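Local coordinates for choline kinase (Cryptosporidium parvum, PDB 3MES), which probably transfers a phosphate from ATP to choline or ethanolamine and binds ADP and magnesium ions, at residues 369-372 / 373-376; 345-348 / 349-352; 275-278 / 279-282. One frame throughout, in Å; residues are numbered along the deposited sequence.

Contact 1 of 3, residues 369-372 / 373-376; sequences ITWG and LWSI. With DME (decamethonium ion), chain K.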
ATOM      1  N   ILE B 369     -27.126  -2.456  12.234  1.00 17.26           N
ATOM      2  CA  ILE B 369     -28.537  -2.227  11.951  1.00 17.40           C
ATOM      3  C   ILE B 369     -28.802  -2.187  10.451  1.00 17.51           C
ATOM      4  O   ILE B 369     -29.767  -2.773   9.965  1.00 17.52           O
ATOM      5  CB  ILE B 369     -29.044  -0.931  12.605  1.00 17.40           C
ATOM      6  CG1 ILE B 369     -29.436  -1.198  14.062  1.00 17.67           C
ATOM      7  CG2 ILE B 369     -30.232  -0.374  11.834  1.00 17.22           C
ATOM      8  CD1 ILE B 369     -29.993   0.013  14.780  1.00 17.69           C
ATOM      9  N   THR B 370     -27.935  -1.495   9.722  1.00 17.72           N
ATOM     10  CA  THR B 370     -28.081  -1.363   8.281  1.00 17.93           C
ATOM     11  C   THR B 370     -28.110  -2.728   7.598  1.00 18.14           C
ATOM     12  O   THR B 370     -29.065  -3.071   6.906  1.00 18.14           O
ATOM     13  CB  THR B 370     -26.939  -0.516   7.678  1.00 17.89           C
ATOM     14  OG1 THR B 370     -26.936   0.786   8.282  1.00 17.75           O
ATOM     15  CG2 THR B 370     -27.111  -0.377   6.173  1.00 17.55           C
ATOM     16  N   TRP B 371     -27.062  -3.511   7.804  1.00 18.55           N
ATOM     17  CA  TRP B 371     -26.952  -4.795   7.130  1.00 18.98           C
ATOM     18  C   TRP B 371     -27.943  -5.816   7.676  1.00 19.33           C
ATOM     19  O   TRP B 371     -28.271  -6.796   7.004  1.00 19.17           O
ATOM     20  CB  TRP B 371     -25.517  -5.309   7.188  1.00 18.91           C
ATOM     21  CG  TRP B 371     -24.581  -4.437   6.415  1.00 19.09           C
ATOM     22  CD1 TRP B 371     -23.528  -3.720   6.905  1.00 18.90           C
ATOM     23  CD2 TRP B 371     -24.630  -4.168   5.008  1.00 19.00           C
ATOM     24  NE1 TRP B 371     -22.912  -3.035   5.888  1.00 18.99           N
ATOM     25  CE2 TRP B 371     -23.568  -3.293   4.713  1.00 18.81           C
ATOM     26  CE3 TRP B 371     -25.465  -4.589   3.969  1.00 18.83           C
ATOM     27  CZ2 TRP B 371     -23.320  -2.827   3.423  1.00 18.98           C
ATOM     28  CZ3 TRP B 371     -25.217  -4.126   2.687  1.00 19.06           C
ATOM     29  CH2 TRP B 371     -24.153  -3.254   2.426  1.00 18.95           C
ATOM     30  N   GLY B 372     -28.423  -5.576   8.893  1.00 19.73           N
ATOM     31  CA  GLY B 372     -29.497  -6.385   9.454  1.00 20.24           C
ATOM     32  C   GLY B 372     -30.781  -6.192   8.664  1.00 20.66           C
ATOM     33  O   GLY B 372     -31.338  -7.145   8.120  1.00 20.77           O
ATOM     34  N   LEU B 373     -31.251  -4.951   8.600  1.00 20.97           N
ATOM     35  CA  LEU B 373     -32.451  -4.634   7.836  1.00 21.36           C
ATOM     36  C   LEU B 373     -32.271  -5.027   6.373  1.00 21.72           C
ATOM     37  O   LEU B 373     -33.193  -5.539   5.740  1.00 21.86           O
ATOM     38  CB  LEU B 373     -32.774  -3.144   7.940  1.00 21.26           C
ATOM     39  CG  LEU B 373     -32.952  -2.579   9.348  1.00 21.12           C
ATOM     40  CD1 LEU B 373     -33.225  -1.082   9.289  1.00 20.72           C
ATOM     41  CD2 LEU B 373     -34.066  -3.311  10.086  1.00 20.39           C
ATOM     42  N   TRP B 374     -31.078  -4.778   5.844  1.00 22.12           N
ATOM     43  CA  TRP B 374     -30.745  -5.134   4.468  1.00 22.58           C
ATOM     44  C   TRP B 374     -30.916  -6.629   4.235  1.00 22.92           C
ATOM     45  O   TRP B 374     -31.478  -7.055   3.224  1.00 23.03           O
ATOM     46  CB  TRP B 374     -29.305  -4.720   4.156  1.00 22.52           C
ATOM     47  CG  TRP B 374     -28.785  -5.220   2.841  1.00 22.54           C
ATOM     48  CD1 TRP B 374     -28.861  -4.587   1.634  1.00 22.38           C
ATOM     49  CD2 TRP B 374     -28.092  -6.453   2.602  1.00 22.36           C
ATOM     50  NE1 TRP B 374     -28.263  -5.349   0.659  1.00 22.33           N
ATOM     51  CE2 TRP B 374     -27.782  -6.498   1.228  1.00 22.37           C
ATOM     52  CE3 TRP B 374     -27.705  -7.521   3.418  1.00 22.28           C
ATOM     53  CZ2 TRP B 374     -27.107  -7.571   0.650  1.00 22.46           C
ATOM     54  CZ3 TRP B 374     -27.035  -8.586   2.841  1.00 22.38           C
ATOM     55  CH2 TRP B 374     -26.741  -8.603   1.471  1.00 22.64           C
ATOM     56  N   SER B 375     -30.428  -7.421   5.182  1.00 23.33           N
ATOM     57  CA  SER B 375     -30.487  -8.870   5.079  1.00 23.77           C
ATOM     58  C   SER B 375     -31.934  -9.351   5.009  1.00 24.03           C
ATOM     59  O   SER B 375     -32.232 -10.364   4.380  1.00 24.08           O
ATOM     60  CB  SER B 375     -29.765  -9.511   6.267  1.00 23.71           C
ATOM     61  OG  SER B 375     -29.326 -10.819   5.951  1.00 24.08           O
ATOM     62  N   ILE B 376     -32.831  -8.614   5.657  1.00 24.38           N
ATOM     63  CA  ILE B 376     -34.256  -8.942   5.631  1.00 24.69           C
ATOM     64  C   ILE B 376     -34.926  -8.409   4.368  1.00 24.87           C
ATOM     65  O   ILE B 376     -35.739  -9.091   3.749  1.00 24.90           O
ATOM     66  CB  ILE B 376     -34.992  -8.362   6.850  1.00 24.62           C
ATOM     67  CG1 ILE B 376     -34.332  -8.825   8.149  1.00 24.64           C
ATOM     68  CG2 ILE B 376     -36.459  -8.765   6.823  1.00 24.85           C
ATOM     69  CD1 ILE B 376     -35.037  -8.330   9.394  1.00 24.53           C
TER
HETATM   70  N1  DME K 427     -18.819 -16.215  -1.600  1.00 35.08           N
HETATM   71  C2  DME K 427     -20.275 -16.357  -1.763  1.00 34.56           C
HETATM   72  C3  DME K 427     -20.957 -15.002  -1.545  1.00 34.08           C
HETATM   73  C4  DME K 427     -22.464 -15.175  -1.322  1.00 33.74           C
HETATM   74  C5  DME K 427     -23.168 -13.822  -1.166  1.00 33.38           C
HETATM   75  C6  DME K 427     -22.786 -13.140   0.153  1.00 32.78           C
HETATM   76  C7  DME K 427     -23.999 -12.995   1.079  1.00 32.13           C
HETATM   77  C8  DME K 427     -24.269 -11.526   1.414  1.00 31.75           C
HETATM   78  C9  DME K 427     -23.587 -11.109   2.719  1.00 31.30           C
HETATM   79  C10 DME K 427     -22.976  -9.711   2.592  1.00 30.85           C
HETATM   80  C11 DME K 427     -23.058  -8.954   3.919  1.00 30.49           C
HETATM   81  N12 DME K 427     -22.549  -7.584   3.750  1.00 30.30           N
HETATM   82  C13 DME K 427     -18.271 -17.417  -0.950  1.00 34.83           C
HETATM   83  C14 DME K 427     -18.198 -16.046  -2.924  1.00 34.96           C
HETATM   84  C15 DME K 427     -18.530 -15.038  -0.763  1.00 34.87           C
HETATM   85  C16 DME K 427     -21.168  -7.617   3.246  1.00 30.11           C
HETATM   86  C17 DME K 427     -23.401  -6.865   2.791  1.00 29.74           C
HETATM   87  C18 DME K 427     -22.569  -6.900   5.055  1.00 30.07           C
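Trp371 and Trp374, one helical turn apart, meet in a T-shaped (edge-to-face) pair. The six-membered ring of Trp371 turns its edge to the face of the five-membered ring of Trp374. Their planes stand at 82° and the centroids are 4.8 Å apart. From Trp374 CB, which lies 3.2 Å from Thr370 O, the side chain runs with CG anti to the backbone N (chi1 171°). This lays CG and CD2 under the Trp371 edge, with Trp371 CE3 3.5 Å from Trp374 CD2. CD1, NE1 and CE2 have Trp371 CZ3 as their neighbour. Trp374 CE3 has Trp371 O at the edge of its ring. At the far rim, CZ3 and CH2 meet decamethonium, with Trp374 CH2 3.8 Å from DME C8. Both tryptophans line the pocket of this dication, near the end of helix 364-376. Of its N12 methyl groups, C17 lies over a face of each tryptophan, offset toward the rim on Trp374, and C18 over Trp371. Trp371 CE3 and CZ3 are both 3.3 Å from DME C17. Asn300 OD1 takes the Trp371 NE1 hydrogen. The backbone keeps the helical i to i+4 bonds, such as Trp374 N to Thr370 O. Away from the ligand, Ile369 CG2 lies 4.0 Å from Leu373 CD1.

Contact 2 of 3, residues 345-348 / 349-352; sequences QVMP and SQQI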
ATOM      1  N   GLN B 345       1.769  14.141   8.951  1.00 21.97           N
ATOM      2  CA  GLN B 345       2.192  13.060   9.827  1.00 22.11           C
ATOM      3  C   GLN B 345       1.237  12.900  11.003  1.00 22.09           C
ATOM      4  O   GLN B 345       1.309  13.644  11.979  1.00 22.20           O
ATOM      5  CB  GLN B 345       3.618  13.287  10.335  1.00 22.08           C
ATOM      6  CG  GLN B 345       4.251  12.035  10.922  1.00 22.34           C
ATOM      7  CD  GLN B 345       5.581  12.305  11.591  1.00 22.01           C
ATOM      8  OE1 GLN B 345       5.680  13.150  12.477  1.00 22.51           O
ATOM      9  NE2 GLN B 345       6.610  11.578  11.177  1.00 21.78           N
ATOM     10  N   VAL B 346       0.335  11.933  10.900  1.00 22.04           N
ATOM     11  CA  VAL B 346      -0.566  11.624  11.997  1.00 21.99           C
ATOM     12  C   VAL B 346      -0.214  10.258  12.569  1.00 22.09           C
ATOM     13  O   VAL B 346      -0.054   9.284  11.828  1.00 22.04           O
ATOM     14  CB  VAL B 346      -2.041  11.643  11.551  1.00 21.98           C
ATOM     15  CG1 VAL B 346      -2.953  11.385  12.736  1.00 21.77           C
ATOM     16  CG2 VAL B 346      -2.380  12.975  10.900  1.00 21.88           C
ATOM     17  N   MET B 347      -0.084  10.195  13.889  1.00 22.15           N
ATOM     18  CA  MET B 347       0.310   8.962  14.553  1.00 22.27           C
ATOM     19  C   MET B 347      -0.586   8.680  15.756  1.00 22.32           C
ATOM     20  O   MET B 347      -1.231   9.585  16.280  1.00 22.31           O
ATOM     21  CB  MET B 347       1.786   9.028  14.952  1.00 22.28           C
ATOM     22  CG  MET B 347       2.699   9.378  13.781  1.00 22.36           C
ATOM     23  SD  MET B 347       4.462   9.396  14.170  1.00 22.96           S
ATOM     24  CE  MET B 347       4.548  10.791  15.292  1.00 22.64           C
ATOM     25  N   PRO B 348      -0.627   7.416  16.193  1.00 22.47           N
ATOM     26  CA  PRO B 348      -1.555   6.951  17.220  1.00 22.66           C
ATOM     27  C   PRO B 348      -1.483   7.742  18.525  1.00 22.85           C
ATOM     28  O   PRO B 348      -2.464   7.787  19.262  1.00 22.96           O
ATOM     29  CB  PRO B 348      -1.113   5.502  17.458  1.00 22.62           C
ATOM     30  CG  PRO B 348      -0.417   5.109  16.205  1.00 22.41           C
ATOM     31  CD  PRO B 348       0.282   6.347  15.750  1.00 22.45           C
ATOM     32  N   SER B 349      -0.340   8.358  18.806  1.00 23.13           N
ATOM     33  CA  SER B 349      -0.135   9.035  20.087  1.00 23.40           C
ATOM     34  C   SER B 349      -0.768  10.421  20.121  1.00 23.57           C
ATOM     35  O   SER B 349      -0.838  11.056  21.174  1.00 23.63           O
ATOM     36  CB  SER B 349       1.357   9.141  20.408  1.00 23.49           C
ATOM     37  OG  SER B 349       2.019   9.987  19.479  1.00 23.73           O
ATOM     38  N   GLN B 350      -1.227  10.886  18.965  1.00 23.67           N
ATOM     39  CA  GLN B 350      -1.826  12.210  18.870  1.00 23.73           C
ATOM     40  C   GLN B 350      -3.288  12.206  19.319  1.00 23.71           C
ATOM     41  O   GLN B 350      -3.981  11.195  19.211  1.00 23.73           O
ATOM     42  CB  GLN B 350      -1.680  12.760  17.450  1.00 23.75           C
ATOM     43  CG  GLN B 350      -0.236  13.055  17.067  1.00 23.97           C
ATOM     44  CD  GLN B 350      -0.042  13.238  15.574  1.00 24.70           C
ATOM     45  OE1 GLN B 350      -0.976  13.076  14.787  1.00 24.91           O
ATOM     46  NE2 GLN B 350       1.179  13.571  15.175  1.00 24.81           N
ATOM     47  N   GLN B 351      -3.744  13.297  19.871  1.00 23.72           N
ATOM     48  CA  GLN B 351      -5.099  13.358  20.391  1.00 23.73           C
ATOM     49  C   GLN B 351      -6.205  13.310  19.340  1.00 23.45           C
ATOM     50  O   GLN B 351      -7.241  12.835  19.613  1.00 23.37           O
ATOM     51  CB  GLN B 351      -5.239  14.528  21.381  1.00 23.88           C
ATOM     52  CG  GLN B 351      -6.556  14.685  22.064  1.00 24.67           C
ATOM     53  CD  GLN B 351      -6.827  13.696  23.209  0.50 26.07           C
ATOM     54  OE1 GLN B 351      -7.816  12.967  23.208  0.50 26.78           O
ATOM     55  NE2 GLN B 351      -5.987  13.718  24.205  0.50 26.46           N
ATOM     56  N   ILE B 352      -5.928  13.749  18.120  1.00 23.20           N
ATOM     57  CA  ILE B 352      -6.899  13.644  17.036  1.00 22.96           C
ATOM     58  C   ILE B 352      -7.232  12.184  16.726  1.00 22.89           C
ATOM     59  O   ILE B 352      -8.330  11.870  16.269  1.00 22.84           O
ATOM     60  CB  ILE B 352      -6.407  14.355  15.757  1.00 22.96           C
ATOM     61  CG1 ILE B 352      -7.514  14.387  14.703  1.00 22.72           C
ATOM     62  CG2 ILE B 352      -5.161  13.675  15.206  1.00 22.87           C
ATOM     63  CD1 ILE B 352      -7.132  15.146  13.452  1.00 22.87           C
TER
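Gln350 folds its side chain back along 345-347 and bonds to Gln345, before the turn that carries it, and to Met347, the first residue of that turn. The turn is a type I beta turn from Met347 to Gln350. It links the loop after helix 327-342 to helix 351-362, and Gln350 holds the N-cap position of that helix. The turn is closed by Gln350 N to Met347 O, 3.0 Å, with Pro348 and Ser349 at its two central positions.

The side chain of Gln350 starts with CG beside the backbone N (chi1 -67°) and is extended beyond it. CB and CG pass Met347 O, and the amide reaches the preceding backbone. There it works in both directions. Gln350 NE2 gives a hydrogen to Gln345 O at 3.2 Å, nearly straight at 165°, and that oxygen lies in the plane of the Gln350 amide. Gln350 OE1 accepts from Met347 N at 3.1 Å. This donor stands well above the carbonyl plane of the amide, not on a lone pair. The in-plane NE2 bond probably sets the rotation of the amide, and the Met347 N bond adds to the hold.

Ser349 lies at the surface, and its OG is hydrogen-bonded to Glu328 of the second subunit. Pro348 packs on Leu332 and Ser335 of helix 327-342 and on Glu328 of the second subunit. Thr165 OG1 of the second subunit is hydrogen-bonded to Val346 O. The turn therefore belongs to the dimer interface and lies away from the nucleotide, decamethonium and magnesium sites.

Val346 crosses both Gln350 and Ile352 at about a right angle. Its CG1 does the touching in each case. Val346 CG1 lies 3.3 Å from Gln350 OE1 and 4.0 Å from Ile352 CG2.

Contact 3 of 3, residues 275-278 / 279-282; sequences LQTQ and NNIR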
ATOM      1  N   LEU B 275      -9.388  -6.856  -3.493  1.00 18.36           N
ATOM      2  CA  LEU B 275      -8.580  -7.806  -4.248  1.00 18.64           C
ATOM      3  C   LEU B 275      -7.091  -7.510  -4.097  1.00 18.84           C
ATOM      4  O   LEU B 275      -6.646  -6.382  -4.302  1.00 18.85           O
ATOM      5  CB  LEU B 275      -8.969  -7.787  -5.728  1.00 18.61           C
ATOM      6  CG  LEU B 275     -10.454  -7.979  -6.033  1.00 18.70           C
ATOM      7  CD1 LEU B 275     -10.692  -8.074  -7.538  1.00 18.65           C
ATOM      8  CD2 LEU B 275     -10.985  -9.214  -5.323  1.00 18.79           C
ATOM      9  N   GLN B 276      -6.326  -8.531  -3.733  1.00 19.17           N
ATOM     10  CA  GLN B 276      -4.888  -8.376  -3.569  1.00 19.65           C
ATOM     11  C   GLN B 276      -4.169  -8.644  -4.884  1.00 19.90           C
ATOM     12  O   GLN B 276      -3.906  -9.792  -5.235  1.00 19.83           O
ATOM     13  CB  GLN B 276      -4.363  -9.317  -2.483  1.00 19.63           C
ATOM     14  CG  GLN B 276      -2.849  -9.409  -2.441  1.00 19.88           C
ATOM     15  CD  GLN B 276      -2.205  -8.178  -1.837  1.00 20.30           C
ATOM     16  OE1 GLN B 276      -1.408  -7.498  -2.483  1.00 20.19           O
ATOM     17  NE2 GLN B 276      -2.550  -7.883  -0.590  1.00 20.15           N
ATOM     18  N   THR B 277      -3.863  -7.578  -5.615  1.00 20.30           N
ATOM     19  CA  THR B 277      -3.134  -7.706  -6.867  1.00 20.72           C
ATOM     20  C   THR B 277      -1.645  -7.849  -6.577  1.00 20.94           C
ATOM     21  O   THR B 277      -1.242  -7.996  -5.424  1.00 21.11           O
ATOM     22  CB  THR B 277      -3.381  -6.503  -7.800  1.00 20.67           C
ATOM     23  OG1 THR B 277      -2.656  -5.361  -7.324  1.00 20.97           O
ATOM     24  CG2 THR B 277      -4.864  -6.172  -7.854  1.00 20.54           C
ATOM     25  N   GLN B 278      -0.832  -7.812  -7.626  1.00 21.21           N
ATOM     26  CA  GLN B 278       0.612  -7.950  -7.479  1.00 21.43           C
ATOM     27  C   GLN B 278       1.200  -6.853  -6.593  1.00 21.42           C
ATOM     28  O   GLN B 278       1.883  -7.135  -5.609  1.00 21.55           O
ATOM     29  CB  GLN B 278       1.292  -7.931  -8.851  1.00 21.52           C
ATOM     30  CG  GLN B 278       2.812  -7.977  -8.793  1.00 22.09           C
ATOM     31  CD  GLN B 278       3.337  -9.295  -8.252  1.00 22.97           C
ATOM     32  OE1 GLN B 278       3.971  -9.337  -7.198  1.00 23.73           O
ATOM     33  NE2 GLN B 278       3.068 -10.381  -8.969  1.00 23.37           N
ATOM     34  N   ASN B 279       0.916  -5.602  -6.942  1.00 21.40           N
ATOM     35  CA  ASN B 279       1.551  -4.462  -6.286  1.00 21.27           C
ATOM     36  C   ASN B 279       0.656  -3.689  -5.324  1.00 21.20           C
ATOM     37  O   ASN B 279       1.101  -2.726  -4.700  1.00 21.22           O
ATOM     38  CB  ASN B 279       2.117  -3.507  -7.335  1.00 21.29           C
ATOM     39  CG  ASN B 279       3.181  -4.155  -8.191  1.00 21.34           C
ATOM     40  OD1 ASN B 279       2.962  -4.428  -9.371  1.00 21.65           O
ATOM     41  ND2 ASN B 279       4.338  -4.424  -7.594  1.00 20.96           N
ATOM     42  N   ASN B 280      -0.600  -4.099  -5.200  1.00 21.01           N
ATOM     43  CA  ASN B 280      -1.509  -3.394  -4.302  1.00 20.95           C
ATOM     44  C   ASN B 280      -2.832  -4.106  -4.067  1.00 20.67           C
ATOM     45  O   ASN B 280      -3.141  -5.110  -4.711  1.00 20.59           O
ATOM     46  CB  ASN B 280      -1.770  -1.972  -4.810  1.00 20.91           C
ATOM     47  CG  ASN B 280      -2.388  -1.951  -6.197  1.00 21.35           C
ATOM     48  OD1 ASN B 280      -3.554  -1.591  -6.366  1.00 22.17           O
ATOM     49  ND2 ASN B 280      -1.610  -2.349  -7.198  1.00 21.09           N
ATOM     50  N   ILE B 281      -3.602  -3.573  -3.125  1.00 20.37           N
ATOM     51  CA  ILE B 281      -4.960  -4.031  -2.884  1.00 20.18           C
ATOM     52  C   ILE B 281      -5.920  -3.064  -3.567  1.00 20.00           C
ATOM     53  O   ILE B 281      -5.732  -1.849  -3.510  1.00 20.01           O
ATOM     54  CB  ILE B 281      -5.280  -4.071  -1.378  1.00 20.21           C
ATOM     55  CG1 ILE B 281      -4.203  -4.850  -0.619  1.00 20.31           C
ATOM     56  CG2 ILE B 281      -6.655  -4.679  -1.142  1.00 20.22           C
ATOM     57  CD1 ILE B 281      -4.374  -4.826   0.885  1.00 20.54           C
ATOM     58  N   ARG B 282      -6.942  -3.600  -4.224  1.00 19.74           N
ATOM     59  CA  ARG B 282      -7.912  -2.753  -4.908  1.00 19.62           C
ATOM     60  C   ARG B 282      -9.328  -2.966  -4.395  1.00 19.26           C
ATOM     61  O   ARG B 282      -9.706  -4.078  -4.027  1.00 19.19           O
ATOM     62  CB  ARG B 282      -7.854  -2.972  -6.421  1.00 19.71           C
ATOM     63  CG  ARG B 282      -6.510  -2.633  -7.025  1.00 20.49           C
ATOM     64  CD  ARG B 282      -6.665  -2.127  -8.440  1.00 22.13           C
ATOM     65  NE  ARG B 282      -7.424  -0.882  -8.495  1.00 22.73           N
ATOM     66  CZ  ARG B 282      -7.741  -0.259  -9.626  1.00 23.61           C
ATOM     67  NH1 ARG B 282      -7.360  -0.771 -10.790  1.00 23.40           N
ATOM     68  NH2 ARG B 282      -8.436   0.871  -9.595  1.00 23.76           N
TER
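A beta hairpin of strands 274-276 and 281-283 is closed here by the turn that joins them. Leu275 and Arg282 form an antiparallel hydrogen-bonded pair. Leu275 N to Arg282 O and Arg282 N to Leu275 O are both 2.8 Å. Gln276 and Ile281 are the next, non-hydrogen-bonded pair, with their side chains on the same face of the sheet. Between the two pairs, Ile281 CA makes a CA-H...O contact of 3.2 Å with Leu275 O.

At the turn, Asn280 O takes two hydrogens from one residue. Thr277 N and Thr277 OG1 each lie 2.7 Å from Asn280 O. Thr277 N sits nearly in line with the carbonyl bond, but its N-H is bent, 133° at the hydrogen. The hydroxyl approaches the oxygen at 123°. Thr277 OG1 sits between its own backbone N and carbonyl carbon (chi1 75°), which turns it to Asn280. The methyl CG2 of Thr277 meets Arg282 CG at 4.0 Å.

Leu275 touches the bound ADP and packs on Ile152 of the nucleotide site. Asn279 packs on Asn280 of the second subunit, and Asn280 on its Asn279. With both donors of Thr277 directed to one carbonyl, the backbone and the hydroxyl probably help to hold the end of the hairpin together.

How the contacts relate
The three contacts are separate and none touches another. Along the chain they run in series, contact 3 first, then contact 2, then contact 1. Contacts 1 and 3 lie on opposite sides of the chain's centre and touch different ligands. Their centres are about 29 Å apart, yet both border the active-site region. The Trp374 side chain is about 4 Å from that of Leu82, an ADP-site residue, and about 4 Å from bound N-propyl-tartramic acid. The Leu275 side chain is about 4 Å from ADP. Contact 2 lies away from these ligands, its centre about 34 Å from that of contact 1, although helix 351-362 directly precedes helix 364-376. Contacts 2 and 3, centres about 27 Å apart, both touch the second subunit; contact 1 does not.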